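Local structure of putative phosphoribosyltransferase (Neisseria gonorrhoeae, 5VOG) at residues A[35-40]-A[59-64]; A[40-45]-A[64-69]; A[101-106]-A[127-132]. The protein binds the alarmone ppGpp and probably acts as a phosphoribosyltransferase. All blocks are in the same frame, centred on the assembly; numbering follows the deposited sequence.

Contact 1 of 3, residues A[35-40]-A[59-64]; sequences GVKYDA and LEIPIY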
loop_
_atom_site.group_PDB
_atom_site.type_symbol
_atom_site.label_atom_id
_atom_site.label_comp_id
_atom_site.label_asym_id
_atom_site.label_seq_id
_atom_site.Cartn_x
_atom_site.Cartn_y
_atom_site.Cartn_z
ATOM N N GLY A 35 -9.280 -2.460 -23.233
ATOM C CA GLY A 35 -8.409 -2.961 -24.274
ATOM C C GLY A 35 -6.950 -2.564 -24.192
ATOM O O GLY A 35 -6.164 -3.009 -25.039
ATOM N N VAL A 36 -6.558 -1.742 -23.223
ATOM C CA VAL A 36 -5.155 -1.426 -22.995
ATOM C C VAL A 36 -4.655 -2.327 -21.875
ATOM O O VAL A 36 -5.226 -2.339 -20.776
ATOM C CB VAL A 36 -4.950 0.053 -22.634
ATOM C CG1 VAL A 36 -3.486 0.305 -22.267
ATOM C CG2 VAL A 36 -5.386 0.954 -23.783
ATOM N N LYS A 37 -3.603 -3.092 -22.151
ATOM C CA LYS A 37 -2.984 -3.951 -21.147
ATOM C C LYS A 37 -1.916 -3.146 -20.417
ATOM O O LYS A 37 -0.894 -2.781 -21.006
ATOM C CB LYS A 37 -2.383 -5.198 -21.788
ATOM C CG LYS A 37 -1.613 -6.086 -20.803
ATOM C CD LYS A 37 -2.552 -6.805 -19.839
ATOM C CE LYS A 37 -1.798 -7.739 -18.899
ATOM N NZ LYS A 37 -0.991 -6.986 -17.899
ATOM N N TYR A 38 -2.148 -2.869 -19.139
ATOM C CA TYR A 38 -1.168 -2.129 -18.365
ATOM C C TYR A 38 -0.072 -3.065 -17.880
ATOM O O TYR A 38 -0.300 -4.252 -17.625
ATOM C CB TYR A 38 -1.844 -1.394 -17.201
ATOM C CG TYR A 38 -2.650 -0.237 -17.733
ATOM C CD1 TYR A 38 -2.046 0.983 -18.002
ATOM C CD2 TYR A 38 -3.998 -0.387 -18.035
ATOM C CE1 TYR A 38 -2.773 2.039 -18.535
ATOM C CE2 TYR A 38 -4.730 0.654 -18.559
ATOM C CZ TYR A 38 -4.118 1.864 -18.809
ATOM O OH TYR A 38 -4.863 2.897 -19.344
ATOM N N ASP A 39 1.140 -2.518 -17.798
ATOM C CA ASP A 39 2.325 -3.277 -17.433
ATOM C C ASP A 39 2.711 -3.101 -15.976
ATOM O O ASP A 39 3.403 -3.966 -15.424
ATOM C CB ASP A 39 3.493 -2.865 -18.335
ATOM C CG ASP A 39 3.195 -3.106 -19.799
ATOM O OD1 ASP A 39 3.017 -4.286 -20.174
ATOM O OD2 ASP A 39 3.110 -2.122 -20.573
ATOM N N ALA A 40 2.259 -2.025 -15.342
ATOM C CA ALA A 40 2.554 -1.759 -13.943
ATOM C C ALA A 40 1.568 -0.718 -13.439
ATOM O O ALA A 40 0.977 0.029 -14.226
ATOM C CB ALA A 40 3.991 -1.263 -13.758
ATOM N N LEU A 59 -5.363 -7.634 -11.551
ATOM C CA LEU A 59 -4.573 -7.225 -12.710
ATOM C C LEU A 59 -3.209 -7.896 -12.793
ATOM O O LEU A 59 -2.656 -8.001 -13.893
ATOM C CB LEU A 59 -4.385 -5.706 -12.723
ATOM C CG LEU A 59 -5.647 -4.853 -12.865
ATOM C CD1 LEU A 59 -5.242 -3.395 -13.006
ATOM C CD2 LEU A 59 -6.498 -5.290 -14.061
ATOM N N GLU A 60 -2.649 -8.327 -11.664
ATOM C CA GLU A 60 -1.400 -9.094 -11.612
ATOM C C GLU A 60 -0.261 -8.387 -12.344
ATOM O O GLU A 60 0.404 -8.954 -13.217
ATOM C CB GLU A 60 -1.606 -10.510 -12.150
ATOM C CG GLU A 60 -2.618 -11.306 -11.339
ATOM C CD GLU A 60 -2.466 -12.800 -11.515
ATOM O OE1 GLU A 60 -1.657 -13.412 -10.783
ATOM O OE2 GLU A 60 -3.154 -13.362 -12.389
ATOM N N ILE A 61 -0.034 -7.132 -11.966
ATOM C CA ILE A 61 1.085 -6.334 -12.459
ATOM C C ILE A 61 1.740 -5.662 -11.256
ATOM O O ILE A 61 1.064 -5.412 -10.245
ATOM C CB ILE A 61 0.633 -5.308 -13.517
ATOM C CG1 ILE A 61 -0.480 -4.404 -12.972
ATOM C CG2 ILE A 61 0.170 -6.015 -14.786
ATOM C CD1 ILE A 61 -0.990 -3.382 -13.977
ATOM N N PRO A 62 3.039 -5.369 -11.309
ATOM C CA PRO A 62 3.728 -4.825 -10.129
ATOM C C PRO A 62 3.259 -3.425 -9.765
ATOM O O PRO A 62 2.861 -2.633 -10.628
ATOM C CB PRO A 62 5.201 -4.804 -10.558
ATOM C CG PRO A 62 5.159 -4.793 -12.069
ATOM C CD PRO A 62 3.963 -5.624 -12.428
ATOM N N ILE A 63 3.359 -3.109 -8.470
ATOM C CA ILE A 63 2.964 -1.811 -7.933
ATOM C C ILE A 63 4.221 -1.011 -7.622
ATOM O O ILE A 63 4.947 -1.324 -6.671
ATOM C CB ILE A 63 2.106 -1.940 -6.667
ATOM C CG1 ILE A 63 0.888 -2.835 -6.892
ATOM C CG2 ILE A 63 1.707 -0.554 -6.156
ATOM C CD1 ILE A 63 0.297 -3.308 -5.568
ATOM N N TYR A 64 4.459 0.044 -8.388
ATOM C CA TYR A 64 5.414 1.076 -8.019
ATOM C C TYR A 64 4.696 2.133 -7.182
ATOM O O TYR A 64 3.466 2.190 -7.148
ATOM C CB TYR A 64 6.050 1.690 -9.274
ATOM C CG TYR A 64 6.944 0.708 -10.010
ATOM C CD1 TYR A 64 8.323 0.728 -9.830
ATOM C CD2 TYR A 64 6.406 -0.257 -10.867
ATOM C CE1 TYR A 64 9.149 -0.184 -10.485
ATOM C CE2 TYR A 64 7.214 -1.164 -11.528
ATOM C CZ TYR A 64 8.586 -1.132 -11.331
ATOM O OH TYR A 64 9.387 -2.041 -11.989
HETATM O O HOH W 1 -3.268 -6.606 -16.266
HETATM O O HOH W 2 -0.635 -9.426 -15.916
#
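Ile61 packs its branches on the backbone of Tyr38, Asp39 and Ala40, at the entrance to the beta-alpha-beta unit 40-45, 49-59, 63-75 of a type I phosphoribosyltransferase fold. Segment 35-40 comes off helix 17-33 and leads into strand 40-45; segment 59-64 leaves helix 49-59 and starts strand 63-75. Gly35 and Glu60, the first residues to leave each helix, have positive phi.

The two branches of Ile61 divide the work. CG1 sits in the crowded position between backbone N and carbonyl carbon (chi1 56°), and with chi2 extended it carries CD1 against the backbone of Ala40, 3.7 Å from its C atom, while the same methyl meets Tyr38 CB. CG2 goes the other way and lies 3.4 Å from Tyr38 O. The Tyr38 ring itself turns off toward Leu102 and Pro150, with Val36 CG1 over one face near the rim, so only the root of that side chain faces Ile61.

Lys37 runs past Ile61 in the opposite direction. Its chain is bent at chi2 and chi4, which folds the ammonium over the following peptide: NZ gives a hydrogen bond to Tyr38 O at 2.8 Å, nearly along the C=O axis. Two waters continue from the same nitrogen, one passing to Leu59 O and the other to Glu60 O, and in this way the ammonium ties the loop to the end of helix 49-59 although no direct hydrogen bond joins the segments.

Farther along, Pro62 brings CD to 3.5 Å from Asp39 O. The carboxylate of Asp39 faces elsewhere, its OD2 accepting from the backbone N of Asn100. Ala40 CB touches both Pro62 CG and the Tyr64 ring, approaching the rim almost level with it, 3.9 Å from Tyr64 CD2.

Contact 2 of 3, residues A[40-45]-A[64-69]; sequences AMIAIG and YAVTTA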
loop_
_atom_site.group_PDB
_atom_site.type_symbol
_atom_site.label_atom_id
_atom_site.label_comp_id
_atom_site.label_asym_id
_atom_site.label_seq_id
_atom_site.Cartn_x
_atom_site.Cartn_y
_atom_site.Cartn_z
ATOM N N ALA A 40 2.259 -2.025 -15.342
ATOM C CA ALA A 40 2.554 -1.759 -13.943
ATOM C C ALA A 40 1.568 -0.718 -13.439
ATOM O O ALA A 40 0.977 0.029 -14.226
ATOM C CB ALA A 40 3.991 -1.263 -13.758
ATOM N N MET A 41 1.387 -0.695 -12.120
ATOM C CA MET A 41 0.651 0.350 -11.423
ATOM C C MET A 41 1.637 1.316 -10.783
ATOM O O MET A 41 2.749 0.933 -10.409
ATOM C CB MET A 41 -0.260 -0.234 -10.336
ATOM C CG MET A 41 -1.507 -0.903 -10.877
ATOM S SD MET A 41 -2.499 -1.644 -9.558
ATOM C CE MET A 41 -1.831 -3.310 -9.511
ATOM N N ILE A 42 1.224 2.574 -10.663
ATOM C CA ILE A 42 1.920 3.551 -9.831
ATOM C C ILE A 42 0.906 4.015 -8.795
ATOM O O ILE A 42 0.001 4.807 -9.103
ATOM C CB ILE A 42 2.481 4.726 -10.641
ATOM C CG1 ILE A 42 3.456 4.213 -11.709
ATOM C CG2 ILE A 42 3.155 5.740 -9.713
ATOM C CD1 ILE A 42 3.914 5.280 -12.684
ATOM N N ALA A 43 1.029 3.500 -7.570
ATOM C CA ALA A 43 0.125 3.875 -6.491
ATOM C C ALA A 43 0.567 5.196 -5.884
ATOM O O ALA A 43 1.752 5.403 -5.630
ATOM C CB ALA A 43 0.110 2.795 -5.407
ATOM N N ILE A 44 -0.388 6.085 -5.633
ATOM C CA ILE A 44 -0.106 7.336 -4.937
ATOM C C ILE A 44 -0.409 7.113 -3.457
ATOM O O ILE A 44 -1.573 7.064 -3.061
ATOM C CB ILE A 44 -0.924 8.505 -5.498
ATOM C CG1 ILE A 44 -0.720 8.646 -7.010
ATOM C CG2 ILE A 44 -0.547 9.797 -4.778
ATOM C CD1 ILE A 44 -1.725 9.616 -7.663
ATOM N N GLY A 45 0.632 6.986 -2.628
ATOM C CA GLY A 45 0.401 6.835 -1.207
ATOM C C GLY A 45 0.024 8.155 -0.554
ATOM O O GLY A 45 0.295 9.226 -1.092
ATOM N N TYR A 64 4.459 0.044 -8.388
ATOM C CA TYR A 64 5.414 1.076 -8.019
ATOM C C TYR A 64 4.696 2.133 -7.182
ATOM O O TYR A 64 3.466 2.190 -7.148
ATOM C CB TYR A 64 6.050 1.690 -9.274
ATOM C CG TYR A 64 6.944 0.708 -10.010
ATOM C CD1 TYR A 64 8.323 0.728 -9.830
ATOM C CD2 TYR A 64 6.406 -0.257 -10.867
ATOM C CE1 TYR A 64 9.149 -0.184 -10.485
ATOM C CE2 TYR A 64 7.214 -1.164 -11.528
ATOM C CZ TYR A 64 8.586 -1.132 -11.331
ATOM O OH TYR A 64 9.387 -2.041 -11.989
ATOM N N ALA A 65 5.470 2.974 -6.491
ATOM C CA ALA A 65 4.861 3.900 -5.543
ATOM C C ALA A 65 5.462 5.296 -5.629
ATOM O O ALA A 65 6.674 5.465 -5.783
ATOM C CB ALA A 65 4.998 3.394 -4.104
ATOM N N VAL A 66 4.590 6.297 -5.531
ATOM C CA VAL A 66 4.963 7.672 -5.238
ATOM C C VAL A 66 4.084 8.095 -4.073
ATOM O O VAL A 66 3.047 7.485 -3.811
ATOM C CB VAL A 66 4.770 8.623 -6.447
ATOM C CG1 VAL A 66 5.574 8.136 -7.654
ATOM C CG2 VAL A 66 3.283 8.756 -6.798
ATOM N N THR A 67 4.504 9.136 -3.352
ATOM C CA THR A 67 3.640 9.695 -2.318
ATOM C C THR A 67 3.663 11.210 -2.424
ATOM O O THR A 67 4.713 11.816 -2.662
ATOM C CB THR A 67 4.040 9.253 -0.889
ATOM O OG1 THR A 67 3.716 7.872 -0.703
ATOM C CG2 THR A 67 3.286 10.067 0.180
ATOM N N THR A 68 2.492 11.813 -2.257
ATOM C CA THR A 68 2.345 13.254 -2.195
ATOM C C THR A 68 1.696 13.632 -0.873
ATOM O O THR A 68 1.040 12.812 -0.225
ATOM C CB THR A 68 1.476 13.784 -3.344
ATOM O OG1 THR A 68 0.207 13.115 -3.309
ATOM C CG2 THR A 68 2.145 13.525 -4.677
ATOM N N ALA A 69 1.862 14.894 -0.492
ATOM C CA ALA A 69 1.176 15.428 0.672
ATOM C C ALA A 69 0.965 16.917 0.463
ATOM O O ALA A 69 1.639 17.548 -0.353
ATOM C CB ALA A 69 1.960 15.162 1.966
HETATM O O HOH W 3 -1.424 11.135 -1.299
#
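Strands 40-45 and 64-69 run parallel with a signed crossing angle of -25° and approach to 4.4 Å between axes, pairing Ile42 with Tyr64, Ala43 with Ala65, Ile44 with Val66 and Gly45 with Thr67. Four hydrogen bonds zip them together. Tyr64 N gives to Met41 O and Ala43 N to Tyr64 O, both with the donor tilted from the carbonyl plane; Val66 N then reaches Ala43 O in a straighter bond, and Gly45 N meets Val66 O at 2.7 Å, in the carbonyl plane. CA-H...O contacts, such as Ile42 CA to Tyr64 O, fill the intervals.

On the face carrying Ile42, Ile44, Tyr64 and Val66, the valine packs against both isoleucines, one methyl to each. Its CG1 touches Ile42 CG2 at 4.0 Å, and its CG2, held between backbone N and carbonyl carbon (chi1 -57°), leans on Ile44 CG1 at the same distance. The other branch of Ile44, CG2, lies 3.7 Å from Thr68 OG1. Helix 112-121 covers this face, with Leu121 on Ile42 and Cys117 on Ile44.

These are the two strands of a right-handed beta-alpha-beta crossover, part of the parallel core of the phosphoribosyltransferase fold. The connecting helix 49-59 packs on the other face, where Ala43 and Ala65 present only methyl groups to Ala52 and Phe49. Ala65 also meets Ala65 of the second subunit, placing this strand at the dimer interface.

Gly45 belongs to the ppGpp pocket. Beside it, Thr67 turns OG1 toward Gly45 CA, 3.5 Å away, and CG2 toward Gly45 O at 3.4 Å, so both branches press on the bare glycine backbone. Water 3 donates to Gly45 O at 2.6 Å and, in a longer bond, to Thr68 O.

Contact 3 of 3, residues A[101-106]-A[127-132]; sequences VLVVDE and DTVGVA. With G4P (guanosine-5',3'-tetraphosphate), chain D.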
loop_
_atom_site.group_PDB
_atom_site.type_symbol
_atom_site.label_atom_id
_atom_site.label_comp_id
_atom_site.label_asym_id
_atom_site.label_seq_id
_atom_site.Cartn_x
_atom_site.Cartn_y
_atom_site.Cartn_z
ATOM N N VAL A 101 1.448 2.399 -17.910
ATOM C CA VAL A 101 1.389 2.465 -16.451
ATOM C C VAL A 101 0.038 3.019 -16.016
ATOM O O VAL A 101 -0.505 3.943 -16.635
ATOM C CB VAL A 101 2.552 3.292 -15.860
ATOM C CG1 VAL A 101 3.893 2.594 -16.134
ATOM C CG2 VAL A 101 2.551 4.715 -16.386
ATOM N N LEU A 102 -0.504 2.438 -14.945
ATOM C CA LEU A 102 -1.821 2.775 -14.407
ATOM C C LEU A 102 -1.624 3.445 -13.052
ATOM O O LEU A 102 -1.212 2.795 -12.085
ATOM C CB LEU A 102 -2.690 1.524 -14.263
ATOM C CG LEU A 102 -4.108 1.764 -13.748
ATOM C CD1 LEU A 102 -4.920 2.535 -14.797
ATOM C CD2 LEU A 102 -4.789 0.452 -13.369
ATOM N N VAL A 103 -1.929 4.737 -12.978
ATOM C CA VAL A 103 -1.856 5.484 -11.725
ATOM C C VAL A 103 -3.089 5.143 -10.897
ATOM O O VAL A 103 -4.204 5.141 -11.422
ATOM C CB VAL A 103 -1.769 6.992 -12.019
ATOM C CG1 VAL A 103 -1.738 7.814 -10.744
ATOM C CG2 VAL A 103 -0.550 7.296 -12.910
ATOM N N VAL A 104 -2.905 4.843 -9.604
ATOM C CA VAL A 104 -3.993 4.372 -8.742
ATOM C C VAL A 104 -4.109 5.273 -7.515
ATOM O O VAL A 104 -3.109 5.547 -6.844
ATOM C CB VAL A 104 -3.783 2.905 -8.308
ATOM C CG1 VAL A 104 -4.896 2.466 -7.352
ATOM C CG2 VAL A 104 -3.680 1.981 -9.516
ATOM N N ASP A 105 -5.330 5.716 -7.202
ATOM C CA ASP A 105 -5.565 6.463 -5.971
ATOM C C ASP A 105 -6.934 6.089 -5.416
ATOM O O ASP A 105 -7.725 5.420 -6.084
ATOM C CB ASP A 105 -5.437 7.975 -6.193
ATOM C CG ASP A 105 -4.813 8.689 -5.010
ATOM O OD1 ASP A 105 -4.913 8.174 -3.879
ATOM O OD2 ASP A 105 -4.228 9.778 -5.205
ATOM N N GLU A 106 -7.212 6.495 -4.166
ATOM C CA GLU A 106 -8.477 6.052 -3.570
ATOM C C GLU A 106 -9.651 6.980 -3.884
ATOM O O GLU A 106 -10.764 6.488 -4.093
ATOM C CB GLU A 106 -8.342 5.844 -2.046
ATOM C CG GLU A 106 -8.772 6.989 -1.119
ATOM C CD GLU A 106 -7.732 8.099 -1.005
ATOM O OE1 GLU A 106 -7.086 8.424 -2.016
ATOM O OE2 GLU A 106 -7.563 8.653 0.101
ATOM N N ASP A 127 4.438 4.759 -22.673
ATOM C CA ASP A 127 3.512 4.670 -23.795
ATOM C C ASP A 127 2.168 5.273 -23.399
ATOM O O ASP A 127 1.862 6.414 -23.762
ATOM C CB ASP A 127 3.356 3.214 -24.247
ATOM C CG ASP A 127 2.425 3.064 -25.439
ATOM O OD1 ASP A 127 1.977 4.089 -25.988
ATOM O OD2 ASP A 127 2.144 1.912 -25.832
ATOM N N THR A 128 1.356 4.516 -22.667
ATOM C CA THR A 128 0.070 4.984 -22.168
ATOM C C THR A 128 0.165 5.190 -20.664
ATOM O O THR A 128 0.633 4.304 -19.943
ATOM C CB THR A 128 -1.050 3.984 -22.478
ATOM O OG1 THR A 128 -1.213 3.862 -23.894
ATOM C CG2 THR A 128 -2.371 4.432 -21.862
ATOM N N VAL A 129 -0.269 6.360 -20.202
ATOM C CA VAL A 129 -0.527 6.621 -18.790
ATOM C C VAL A 129 -2.037 6.668 -18.606
ATOM O O VAL A 129 -2.716 7.484 -19.238
ATOM C CB VAL A 129 0.119 7.933 -18.320
ATOM C CG1 VAL A 129 -0.202 8.186 -16.845
ATOM C CG2 VAL A 129 1.624 7.901 -18.550
ATOM N N GLY A 130 -2.564 5.787 -17.749
ATOM C CA GLY A 130 -3.960 5.800 -17.383
ATOM C C GLY A 130 -4.109 6.063 -15.891
ATOM O O GLY A 130 -3.132 6.035 -15.131
ATOM N N VAL A 131 -5.339 6.334 -15.470
ATOM C CA VAL A 131 -5.602 6.567 -14.056
ATOM C C VAL A 131 -6.847 5.798 -13.636
ATOM O O VAL A 131 -7.839 5.726 -14.374
ATOM C CB VAL A 131 -5.719 8.075 -13.732
ATOM C CG1 VAL A 131 -6.934 8.685 -14.378
ATOM C CG2 VAL A 131 -5.733 8.305 -12.224
ATOM N N ALA A 132 -6.765 5.181 -12.458
ATOM C CA ALA A 132 -7.850 4.411 -11.867
ATOM C C ALA A 132 -8.036 4.874 -10.432
ATOM O O ALA A 132 -7.076 4.881 -9.654
ATOM C CB ALA A 132 -7.540 2.910 -11.894
HETATM P PB G4P D . -7.511 13.993 -5.904
HETATM O O1B G4P D . -6.554 14.736 -6.693
HETATM O O2B G4P D . -8.992 14.351 -6.158
HETATM O O3B G4P D . -7.302 12.455 -6.081
HETATM O O3A G4P D . -7.230 14.183 -4.346
HETATM P PA G4P D . -7.157 15.495 -3.452
HETATM O O1A G4P D . -5.913 16.252 -3.710
HETATM O O2A G4P D . -8.424 16.293 -3.625
HETATM O "O5'" G4P D . -7.203 14.837 -1.982
HETATM C "C5'" G4P D . -6.642 15.484 -0.824
HETATM C "C4'" G4P D . -6.880 14.596 0.369
HETATM O "O4'" G4P D . -8.277 14.594 0.711
HETATM C "C3'" G4P D . -6.489 13.130 0.161
HETATM O "O3'" G4P D . -5.511 12.768 1.159
HETATM C "C2'" G4P D . -7.782 12.331 0.349
HETATM O "O2'" G4P D . -7.599 11.085 1.018
HETATM C "C1'" G4P D . -8.620 13.306 1.173
HETATM N N9 G4P D . -10.056 13.124 0.951
HETATM C C8 G4P D . -10.824 13.732 -0.006
HETATM N N7 G4P D . -12.081 13.357 0.030
HETATM C C5 G4P D . -12.139 12.446 1.074
HETATM C C6 G4P D . -13.232 11.700 1.618
HETATM O O6 G4P D . -14.409 11.712 1.246
HETATM N N1 G4P D . -12.846 10.910 2.683
HETATM C C2 G4P D . -11.572 10.826 3.182
HETATM N N2 G4P D . -11.384 10.024 4.233
HETATM N N3 G4P D . -10.546 11.513 2.687
HETATM C C4 G4P D . -10.895 12.295 1.648
HETATM P PC G4P D . -3.967 13.060 0.986
HETATM O O1C G4P D . -3.645 14.465 1.358
HETATM O O2C G4P D . -3.656 12.694 -0.440
HETATM O O3C G4P D . -3.251 12.012 1.950
HETATM P PD G4P D . -3.119 10.423 1.964
HETATM O O1D G4P D . -3.496 9.962 0.595
HETATM O O2D G4P D . -1.638 10.140 2.306
HETATM O O3D G4P D . -4.027 9.954 3.072
#
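Leu102 leans over Gly130, which has no side chain, on one face of the parallel sheet at the centre of the type I phosphoribosyltransferase fold. Chi1 of -178° and chi2 of 68° together bring Leu102 CD1 to 3.8 Å from Gly130 C and 3.9 Å from Ala132 CB.

Strand 101-105 pairs in parallel with strand 129-132 through five hydrogen bonds, from Val101 N to Thr128 O through to Asp105 N to Ala132 O. Val101, Val103, Val129 and Val131 share the other face, where Leu118 of helix 112-121 packs on Val103 and Val129. There Val101 CG2 and Val129 CG2 lie side by side, 4.0 Å apart, whereas Val103 CG2 crosses Val129 CG1 at an angle.

Two neighbouring acids, Asp105 and Glu106, stand at the C-terminal end of strand 101-105, where it gives way to the ppGpp pocket; Asp105 OD1 and Glu106 OE1, both acceptors, are 2.9 Å apart. Such an acidic pair at this strand end is consistent with the PRPP-binding motif of type I phosphoribosyltransferases. Glu106 N donates to Asp105 OD1, meeting it on the anti side and 23° out of the carboxylate plane, which helps to orient that carboxylate. The side chain of Glu106, bent at chi2, ends with OE2 accepting a hydrogen bond from the ribose O2' of ppGpp at 2.6 Å.

Overall arrangement
From the N terminus, the chain leaves helix 17-33 through segment 35-40, runs up strand 40-45, returns along helix 49-59 and enters strand 63-75. Contact 1 closes this excursion at the entry to both strands, and contact 2 carries the pairing on toward their C-terminal ends; their segments alternate along the chain, and they share Ala40 and Tyr64. Contact 3 follows in series, closing the loop that includes helix 112-121. Strand 40-45 lies between strands 63-75 and 101-105, so Ile42 N to Leu102 O joins contacts 2 and 3 into one sheet. Tyr38 bridges contacts 1 and 3, its hydroxyl reaching Gly130 CA.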